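Local coordinates for protein Rho guanine nucleotide exchange factor 12 (Homo sapiens, PDB 1TXD) that acts as a guanine nucleotide exchange factor for the RhoA GTPase, here represented by its catalytic DH domain and the adjoining PH domain, at residues A[83-88]-A[106-111]; A[35-40]-A[88-93]. The protein carries 1 engineered substitution. All blocks are in the same frame, centred on the assembly; numbering follows the deposited sequence.

Interaction 1 of 2, residues A[83-88]-A[106-111]; sequences NEQMKA and LTWFSG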
ATOM      1  N   ASN A  83       5.715  22.578  -5.029  1.00 24.41           N
ATOM      2  CA  ASN A  83       5.186  23.762  -4.401  1.00 25.74           C
ATOM      3  C   ASN A  83       5.910  25.030  -4.862  1.00 26.30           C
ATOM      4  O   ASN A  83       5.287  26.029  -5.050  1.00 24.84           O
ATOM      5  CB  ASN A  83       5.282  23.648  -2.885  1.00 27.07           C
ATOM      6  CG  ASN A  83       4.561  24.757  -2.176  1.00 27.76           C
ATOM      7  OD1 ASN A  83       5.147  25.503  -1.399  1.00 26.04           O
ATOM      8  ND2 ASN A  83       3.288  24.890  -2.462  1.00 21.73           N
ATOM      9  N   GLU A  84       7.222  24.983  -5.044  1.00 27.84           N
ATOM     10  CA  GLU A  84       7.960  26.142  -5.507  1.00 28.70           C
ATOM     11  C   GLU A  84       7.581  26.483  -6.960  1.00 28.25           C
ATOM     12  O   GLU A  84       7.509  27.654  -7.316  1.00 26.85           O
ATOM     13  CB  GLU A  84       9.469  25.914  -5.386  1.00 31.21           C
ATOM     14  CG  GLU A  84      10.024  26.002  -3.966  1.00 35.01           C
ATOM     15  CD  GLU A  84       9.593  27.276  -3.228  1.00 38.80           C
ATOM     16  OE1 GLU A  84       9.584  28.365  -3.857  1.00 40.56           O
ATOM     17  OE2 GLU A  84       9.266  27.198  -2.016  1.00 40.08           O
ATOM     18  N   GLN A  85       7.301  25.468  -7.778  1.00 27.94           N
ATOM     19  CA  GLN A  85       6.960  25.684  -9.173  1.00 27.82           C
ATOM     20  C   GLN A  85       5.550  26.281  -9.239  1.00 27.25           C
ATOM     21  O   GLN A  85       5.237  27.061 -10.124  1.00 27.31           O
ATOM     22  CB  GLN A  85       7.003  24.374  -9.959  1.00 27.96           C
ATOM     23  CG  GLN A  85       8.390  23.769 -10.107  1.00 29.40           C
ATOM     24  CD  GLN A  85       8.321  22.360 -10.658  1.00 30.52           C
ATOM     25  OE1 GLN A  85       7.644  21.502 -10.103  1.00 31.24           O
ATOM     26  NE2 GLN A  85       9.022  22.121 -11.753  1.00 29.64           N
ATOM     27  N   MET A  86       4.709  25.918  -8.293  1.00 25.89           N
ATOM     28  CA  MET A  86       3.361  26.468  -8.236  1.00 25.87           C
ATOM     29  C   MET A  86       3.452  27.932  -7.825  1.00 27.03           C
ATOM     30  O   MET A  86       2.829  28.791  -8.461  1.00 24.77           O
ATOM     31  CB  MET A  86       2.459  25.683  -7.306  1.00 24.08           C
ATOM     32  CG  MET A  86       1.931  24.390  -7.891  1.00 23.16           C
ATOM     33  SD  MET A  86       1.395  23.368  -6.546  1.00 18.74           S
ATOM     34  CE  MET A  86       0.605  21.935  -7.331  1.00 18.42           C
ATOM     35  N   LYS A  87       4.281  28.223  -6.820  1.00 28.74           N
ATOM     36  CA  LYS A  87       4.536  29.613  -6.418  1.00 30.95           C
ATOM     37  C   LYS A  87       4.991  30.489  -7.596  1.00 31.48           C
ATOM     38  O   LYS A  87       4.555  31.633  -7.715  1.00 32.41           O
ATOM     39  CB  LYS A  87       5.549  29.713  -5.263  1.00 31.86           C
ATOM     40  CG  LYS A  87       4.898  29.931  -3.864  1.00 35.08           C
ATOM     41  CD  LYS A  87       5.513  29.053  -2.729  1.00 37.07           C
ATOM     42  CE  LYS A  87       4.626  29.068  -1.454  1.00 37.85           C
ATOM     43  NZ  LYS A  87       5.134  28.222  -0.312  1.00 38.53           N
ATOM     44  N   ALA A  88       5.857  29.937  -8.448  1.00 31.80           N
ATOM     45  CA  ALA A  88       6.468  30.657  -9.556  1.00 31.52           C
ATOM     46  C   ALA A  88       5.457  30.912 -10.645  1.00 31.95           C
ATOM     47  O   ALA A  88       5.553  31.918 -11.344  1.00 33.66           O
ATOM     48  CB  ALA A  88       7.657  29.879 -10.126  1.00 30.75           C
ATOM     49  N   LEU A 106       1.462  19.521 -17.275  1.00 23.31           N
ATOM     50  CA  LEU A 106       2.123  18.498 -18.056  1.00 23.12           C
ATOM     51  C   LEU A 106       3.598  18.303 -17.669  1.00 21.61           C
ATOM     52  O   LEU A 106       4.086  17.186 -17.686  1.00 21.25           O
ATOM     53  CB  LEU A 106       1.980  18.787 -19.563  1.00 23.45           C
ATOM     54  CG  LEU A 106       0.604  18.403 -20.123  1.00 23.76           C
ATOM     55  CD1 LEU A 106       0.516  18.640 -21.673  1.00 21.96           C
ATOM     56  CD2 LEU A 106       0.213  16.956 -19.774  1.00 22.34           C
ATOM     57  N   THR A 107       4.294  19.378 -17.328  1.00 21.16           N
ATOM     58  CA  THR A 107       5.644  19.293 -16.753  1.00 21.91           C
ATOM     59  C   THR A 107       5.691  18.603 -15.369  1.00 21.52           C
ATOM     60  O   THR A 107       6.647  17.853 -15.067  1.00 22.28           O
ATOM     61  CB  THR A 107       6.243  20.724 -16.673  1.00 22.15           C
ATOM     62  OG1 THR A 107       6.361  21.249 -18.000  1.00 23.09           O
ATOM     63  CG2 THR A 107       7.679  20.698 -16.199  1.00 23.69           C
ATOM     64  N   TRP A 108       4.671  18.856 -14.534  1.00 20.15           N
ATOM     65  CA  TRP A 108       4.618  18.348 -13.181  1.00 19.72           C
ATOM     66  C   TRP A 108       4.237  16.866 -13.140  1.00 20.20           C
ATOM     67  O   TRP A 108       4.790  16.103 -12.336  1.00 20.89           O
ATOM     68  CB  TRP A 108       3.632  19.160 -12.320  1.00 19.60           C
ATOM     69  CG  TRP A 108       3.972  20.584 -12.243  1.00 20.94           C
ATOM     70  CD1 TRP A 108       5.193  21.128 -12.455  1.00 21.16           C
ATOM     71  CD2 TRP A 108       3.095  21.679 -11.928  1.00 20.13           C
ATOM     72  NE1 TRP A 108       5.136  22.493 -12.315  1.00 19.40           N
ATOM     73  CE2 TRP A 108       3.867  22.857 -11.976  1.00 21.80           C
ATOM     74  CE3 TRP A 108       1.746  21.784 -11.599  1.00 20.31           C
ATOM     75  CZ2 TRP A 108       3.331  24.129 -11.725  1.00 22.73           C
ATOM     76  CZ3 TRP A 108       1.211  23.047 -11.355  1.00 22.90           C
ATOM     77  CH2 TRP A 108       2.008  24.203 -11.417  1.00 21.29           C
ATOM     78  N   PHE A 109       3.344  16.462 -14.044  1.00 20.57           N
ATOM     79  CA  PHE A 109       2.644  15.187 -13.935  1.00 20.85           C
ATOM     80  C   PHE A 109       2.719  14.273 -15.145  1.00 20.10           C
ATOM     81  O   PHE A 109       1.996  13.263 -15.202  1.00 20.30           O
ATOM     82  CB  PHE A 109       1.154  15.461 -13.604  1.00 19.81           C
ATOM     83  CG  PHE A 109       0.949  16.188 -12.309  1.00 22.56           C
ATOM     84  CD1 PHE A 109       1.460  15.670 -11.123  1.00 23.36           C
ATOM     85  CD2 PHE A 109       0.231  17.387 -12.262  1.00 23.93           C
ATOM     86  CE1 PHE A 109       1.279  16.330  -9.937  1.00 23.39           C
ATOM     87  CE2 PHE A 109       0.050  18.052 -11.091  1.00 24.99           C
ATOM     88  CZ  PHE A 109       0.561  17.522  -9.905  1.00 24.86           C
ATOM     89  N   SER A 110       3.575  14.604 -16.114  1.00 20.40           N
ATOM     90  CA  SER A 110       3.904  13.692 -17.219  1.00 19.39           C
ATOM     91  C   SER A 110       5.410  13.674 -17.475  1.00 18.32           C
ATOM     92  O   SER A 110       6.166  14.489 -16.936  1.00 18.33           O
ATOM     93  CB  SER A 110       3.160  14.103 -18.508  1.00 20.78           C
ATOM     94  OG  SER A 110       3.591  15.380 -18.914  1.00 20.09           O
ATOM     95  N   GLY A 111       5.851  12.787 -18.339  1.00 17.05           N
ATOM     96  CA  GLY A 111       7.275  12.707 -18.621  1.00 18.63           C
ATOM     97  C   GLY A 111       8.085  12.483 -17.349  1.00 18.92           C
ATOM     98  O   GLY A 111       7.661  11.708 -16.484  1.00 18.24           O
TER
HETATM   99  O   HOH W   1       8.585  18.907 -12.939  1.00 34.38           O

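Interaction 2 of 2, residues A[35-40]-A[88-93]; sequences TERAHV and AVRKRN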
ATOM      1  N   THR A  35      -3.589  23.424  -1.298  1.00 20.53           N
ATOM      2  CA  THR A  35      -3.567  22.128  -0.649  1.00 20.93           C
ATOM      3  C   THR A  35      -2.214  21.467  -0.891  1.00 20.93           C
ATOM      4  O   THR A  35      -1.856  20.588  -0.154  1.00 19.35           O
ATOM      5  CB  THR A  35      -4.666  21.209  -1.172  1.00 20.15           C
ATOM      6  OG1 THR A  35      -4.585  21.128  -2.605  1.00 21.82           O
ATOM      7  CG2 THR A  35      -6.034  21.788  -0.892  1.00 23.14           C
ATOM      8  N   GLU A  36      -1.472  21.894  -1.925  1.00 21.74           N
ATOM      9  CA  GLU A  36      -0.076  21.488  -2.055  1.00 21.94           C
ATOM     10  C   GLU A  36       0.775  22.108  -0.968  1.00 22.50           C
ATOM     11  O   GLU A  36       1.692  21.444  -0.456  1.00 19.44           O
ATOM     12  CB  GLU A  36       0.562  21.855  -3.415  1.00 22.46           C
ATOM     13  CG  GLU A  36       1.961  21.263  -3.585  1.00 21.66           C
ATOM     14  CD  GLU A  36       1.913  19.789  -3.840  1.00 23.34           C
ATOM     15  OE1 GLU A  36       2.930  19.117  -3.612  1.00 24.73           O
ATOM     16  OE2 GLU A  36       0.849  19.284  -4.234  1.00 21.79           O
ATOM     17  N   ARG A  37       0.512  23.368  -0.616  1.00 23.17           N
ATOM     18  CA  ARG A  37       1.277  24.003   0.469  1.00 25.06           C
ATOM     19  C   ARG A  37       0.964  23.313   1.827  1.00 24.29           C
ATOM     20  O   ARG A  37       1.845  23.038   2.625  1.00 21.57           O
ATOM     21  CB  ARG A  37       0.960  25.487   0.542  1.00 27.75           C
ATOM     22  CG  ARG A  37       2.025  26.359   1.208  1.00 33.56           C
ATOM     23  CD  ARG A  37       1.744  27.884   1.101  1.00 38.00           C
ATOM     24  NE  ARG A  37       1.216  28.244  -0.226  1.00 41.81           N
ATOM     25  CZ  ARG A  37      -0.024  28.696  -0.499  1.00 42.66           C
ATOM     26  NH1 ARG A  37      -0.934  28.880   0.467  1.00 44.68           N
ATOM     27  NH2 ARG A  37      -0.351  28.965  -1.766  1.00 40.47           N
ATOM     28  N   ALA A  38      -0.311  23.011   2.042  1.00 24.67           N
ATOM     29  CA  ALA A  38      -0.758  22.291   3.228  1.00 24.15           C
ATOM     30  C   ALA A  38      -0.029  20.941   3.309  1.00 23.91           C
ATOM     31  O   ALA A  38       0.451  20.546   4.374  1.00 21.40           O
ATOM     32  CB  ALA A  38      -2.257  22.090   3.191  1.00 23.84           C
ATOM     33  N   HIS A  39       0.039  20.261   2.166  1.00 23.94           N
ATOM     34  CA  HIS A  39       0.708  18.964   2.077  1.00 24.59           C
ATOM     35  C   HIS A  39       2.174  18.994   2.467  1.00 22.37           C
ATOM     36  O   HIS A  39       2.647  18.155   3.233  1.00 22.06           O
ATOM     37  CB  HIS A  39       0.632  18.369   0.681  1.00 23.28           C
ATOM     38  CG  HIS A  39       1.169  16.985   0.620  1.00 24.07           C
ATOM     39  ND1 HIS A  39       0.552  15.930   1.265  1.00 25.17           N
ATOM     40  CD2 HIS A  39       2.322  16.495   0.102  1.00 22.93           C
ATOM     41  CE1 HIS A  39       1.269  14.841   1.074  1.00 22.59           C
ATOM     42  NE2 HIS A  39       2.326  15.153   0.344  1.00 22.83           N
ATOM     43  N   VAL A  40       2.882  19.930   1.874  1.00 23.02           N
ATOM     44  CA  VAL A  40       4.256  20.213   2.241  1.00 21.98           C
ATOM     45  C   VAL A  40       4.445  20.400   3.723  1.00 22.88           C
ATOM     46  O   VAL A  40       5.423  19.902   4.299  1.00 22.92           O
ATOM     47  CB  VAL A  40       4.805  21.422   1.472  1.00 22.31           C
ATOM     48  CG1 VAL A  40       6.172  21.918   2.038  1.00 21.32           C
ATOM     49  CG2 VAL A  40       5.014  21.063  -0.001  1.00 20.66           C
ATOM     50  N   ALA A  88       5.857  29.937  -8.448  1.00 31.80           N
ATOM     51  CA  ALA A  88       6.468  30.657  -9.556  1.00 31.52           C
ATOM     52  C   ALA A  88       5.457  30.912 -10.645  1.00 31.95           C
ATOM     53  O   ALA A  88       5.553  31.918 -11.344  1.00 33.66           O
ATOM     54  CB  ALA A  88       7.657  29.879 -10.126  1.00 30.75           C
ATOM     55  N   VAL A  89       4.497  30.011 -10.806  1.00 31.76           N
ATOM     56  CA  VAL A  89       3.460  30.222 -11.793  1.00 32.69           C
ATOM     57  C   VAL A  89       2.698  31.489 -11.465  1.00 35.35           C
ATOM     58  O   VAL A  89       2.321  32.206 -12.374  1.00 35.12           O
ATOM     59  CB  VAL A  89       2.498  29.018 -11.952  1.00 31.19           C
ATOM     60  CG1 VAL A  89       1.250  29.409 -12.717  1.00 31.17           C
ATOM     61  CG2 VAL A  89       3.170  27.920 -12.675  1.00 30.23           C
ATOM     62  N   ARG A  90       2.472  31.754 -10.174  1.00 38.73           N
ATOM     63  CA  ARG A  90       1.765  32.962  -9.711  1.00 40.85           C
ATOM     64  C   ARG A  90       2.573  34.236  -9.853  1.00 40.78           C
ATOM     65  O   ARG A  90       2.023  35.303 -10.070  1.00 41.61           O
ATOM     66  CB  ARG A  90       1.453  32.852  -8.231  1.00 41.97           C
ATOM     67  CG  ARG A  90       0.438  31.845  -7.872  1.00 45.29           C
ATOM     68  CD  ARG A  90      -0.428  32.305  -6.715  1.00 48.46           C
ATOM     69  NE  ARG A  90      -1.482  31.338  -6.453  1.00 49.95           N
ATOM     70  CZ  ARG A  90      -1.657  30.701  -5.306  1.00 52.22           C
ATOM     71  NH1 ARG A  90      -0.860  30.920  -4.266  1.00 53.34           N
ATOM     72  NH2 ARG A  90      -2.644  29.831  -5.197  1.00 52.92           N
ATOM     73  N   LYS A  91       3.878  34.100  -9.669  1.00 41.49           N
ATOM     74  CA  LYS A  91       4.836  35.194  -9.686  1.00 42.29           C
ATOM     75  C   LYS A  91       5.028  35.723 -11.114  1.00 42.68           C
ATOM     76  O   LYS A  91       5.747  36.698 -11.325  1.00 42.88           O
ATOM     77  CB  LYS A  91       6.155  34.642  -9.105  1.00 43.20           C
ATOM     78  CG  LYS A  91       7.421  35.505  -9.116  1.00 44.19           C
ATOM     79  CD  LYS A  91       8.673  34.621  -8.857  1.00 44.77           C
ATOM     80  CE  LYS A  91       8.764  34.103  -7.404  1.00 44.75           C
ATOM     81  NZ  LYS A  91       8.244  32.689  -7.194  1.00 43.62           N
ATOM     82  N   ARG A  92       4.394  35.074 -12.093  1.00 43.09           N
ATOM     83  CA  ARG A  92       4.546  35.443 -13.507  1.00 43.71           C
ATOM     84  C   ARG A  92       3.896  36.784 -13.864  1.00 44.85           C
ATOM     85  O   ARG A  92       4.368  37.465 -14.776  1.00 46.43           O
ATOM     86  CB  ARG A  92       4.009  34.326 -14.412  1.00 42.51           C
ATOM     87  CG  ARG A  92       4.841  33.078 -14.344  1.00 41.10           C
ATOM     88  CD  ARG A  92       4.808  32.209 -15.566  1.00 40.41           C
ATOM     89  NE  ARG A  92       3.549  31.479 -15.688  1.00 38.97           N
ATOM     90  CZ  ARG A  92       3.426  30.180 -15.968  1.00 38.42           C
ATOM     91  NH1 ARG A  92       4.478  29.393 -16.148  1.00 38.67           N
ATOM     92  NH2 ARG A  92       2.220  29.659 -16.078  1.00 38.21           N
ATOM     93  N   ASN A  93       2.841  37.164 -13.142  1.00 46.25           N
ATOM     94  CA  ASN A  93       2.242  38.504 -13.267  1.00 47.56           C
ATOM     95  C   ASN A  93       1.726  39.078 -11.931  1.00 48.08           C
ATOM     96  O   ASN A  93       1.245  38.334 -11.062  1.00 48.38           O
ATOM     97  CB  ASN A  93       1.124  38.499 -14.323  1.00 48.05           C
ATOM     98  CG  ASN A  93      -0.000  37.526 -13.991  1.00 48.77           C
ATOM     99  OD1 ASN A  93      -0.099  37.033 -12.870  1.00 51.16           O
ATOM    100  ND2 ASN A  93      -0.862  37.259 -14.968  1.00 49.22           N
TER

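Interaction 1 of 2, residues A[83-88]-A[106-111]
Trp108 lies against Gln85 and Met86, and this carries the join between 83-88 and 106-111. Thr107 is linked to Gln85 only loosely, through a water: its backbone O accepts from the water at 3.1 Å, while Gln85 NE2 gives that water a weak, long bond. Direct hydrogen bonds between the segments are absent. Trp108 is buried, its CB directed toward 83-88; of the alpha carbons there, that of Gln85 is nearest, 8.7 Å from CA of Trp108. At the pyrrole end, Gln85 runs past the ring in the opposite direction, with OE1 3.4 Å from Trp108 CD1 and the amide plane turned 42° from the ring. Gln85 OE1 also lies 3.5 Å from Trp108 NE1, but the angle is too poor for a hydrogen bond. At the benzo end Met86 CG comes obliquely to within 3.5 Å of Trp108 CH2. With chi2 of Met86 at 161°, SD is carried to 5.3 Å from the centroid of the six-membered ring, 27° off the normal, a Met-aromatic contact. Replacing the indole by an alanine's methyl is likely to open a gap between the two helices and leave Met86 CG and SD without the ring they lie against. Phe109 follows, its ring face covered by Trp108 CB, and Ser110 leaves the helical conformation. Within the helical DH domain, Trp108 also packs on Leu82 and Val89 of helix 72-90. Met86 continues onto Leu32, Phe33 and Glu36 of helix 20-57, whereas Leu106 and Phe109 reach helix 191-230, placing helix 102-109 between helices 72-90 and 191-230.

Interaction 2 of 2, residues A[35-40]-A[88-93]
Arg37 and Arg90 form a like-charge contact near the surface of the DH domain, where helix 20-57 passes the C-terminal end of helix 72-90. The backbones stand well apart, the nearest alpha carbons, CA of Arg37 and CA of Ala88, being 13.1 Å from each other, and just 55 Å² is buried in all. Long side chains span this distance. Arg37 sets out with CG anti to the backbone N (chi1 -157°) and bends at chi3; Arg90 bends earlier, at chi2, and the two chains cross at about a right angle. Their guanidinium groups meet edge to edge, Arg37 NH2 lying 3.2 Å from Arg90 NH1, each atom near the plane of the other group, with the planes 58° apart. Arg37 also packs on Asn83 and Lys87 of helix 72-90, and Arg90 on Ile98 of the following loop. A type I beta turn runs from Arg90 to Asn93. Since both facing nitrogens are donors, no hydrogen bond can link them, and two positive groups this close would be expected to repel unless solvent or an anion screens them; the approach therefore probably adds little attraction of its own.

How the interactions relate
Helix 72-90 carries both contacts, which share Ala88 and have centres 9 Å apart. Interaction 1 joins this helix to helix 102-109, and interaction 2 joins its end to helix 20-57. The two touch directly: Met86 SD of interaction 1 lies 3.6 Å from Glu36 CB of interaction 2, and Lys87 NZ lies 3.7 Å from Arg37 CD. Burial separates them, with 209 Å² covered in the first against a small, polar surface meeting in the second. Glu36 extends the buried side further, through a salt bridge to Arg173 and hydrogen bonds to Tyr177 and His79. All four segments belong to the DH domain, the exchange-catalysing module of RhoGEFs.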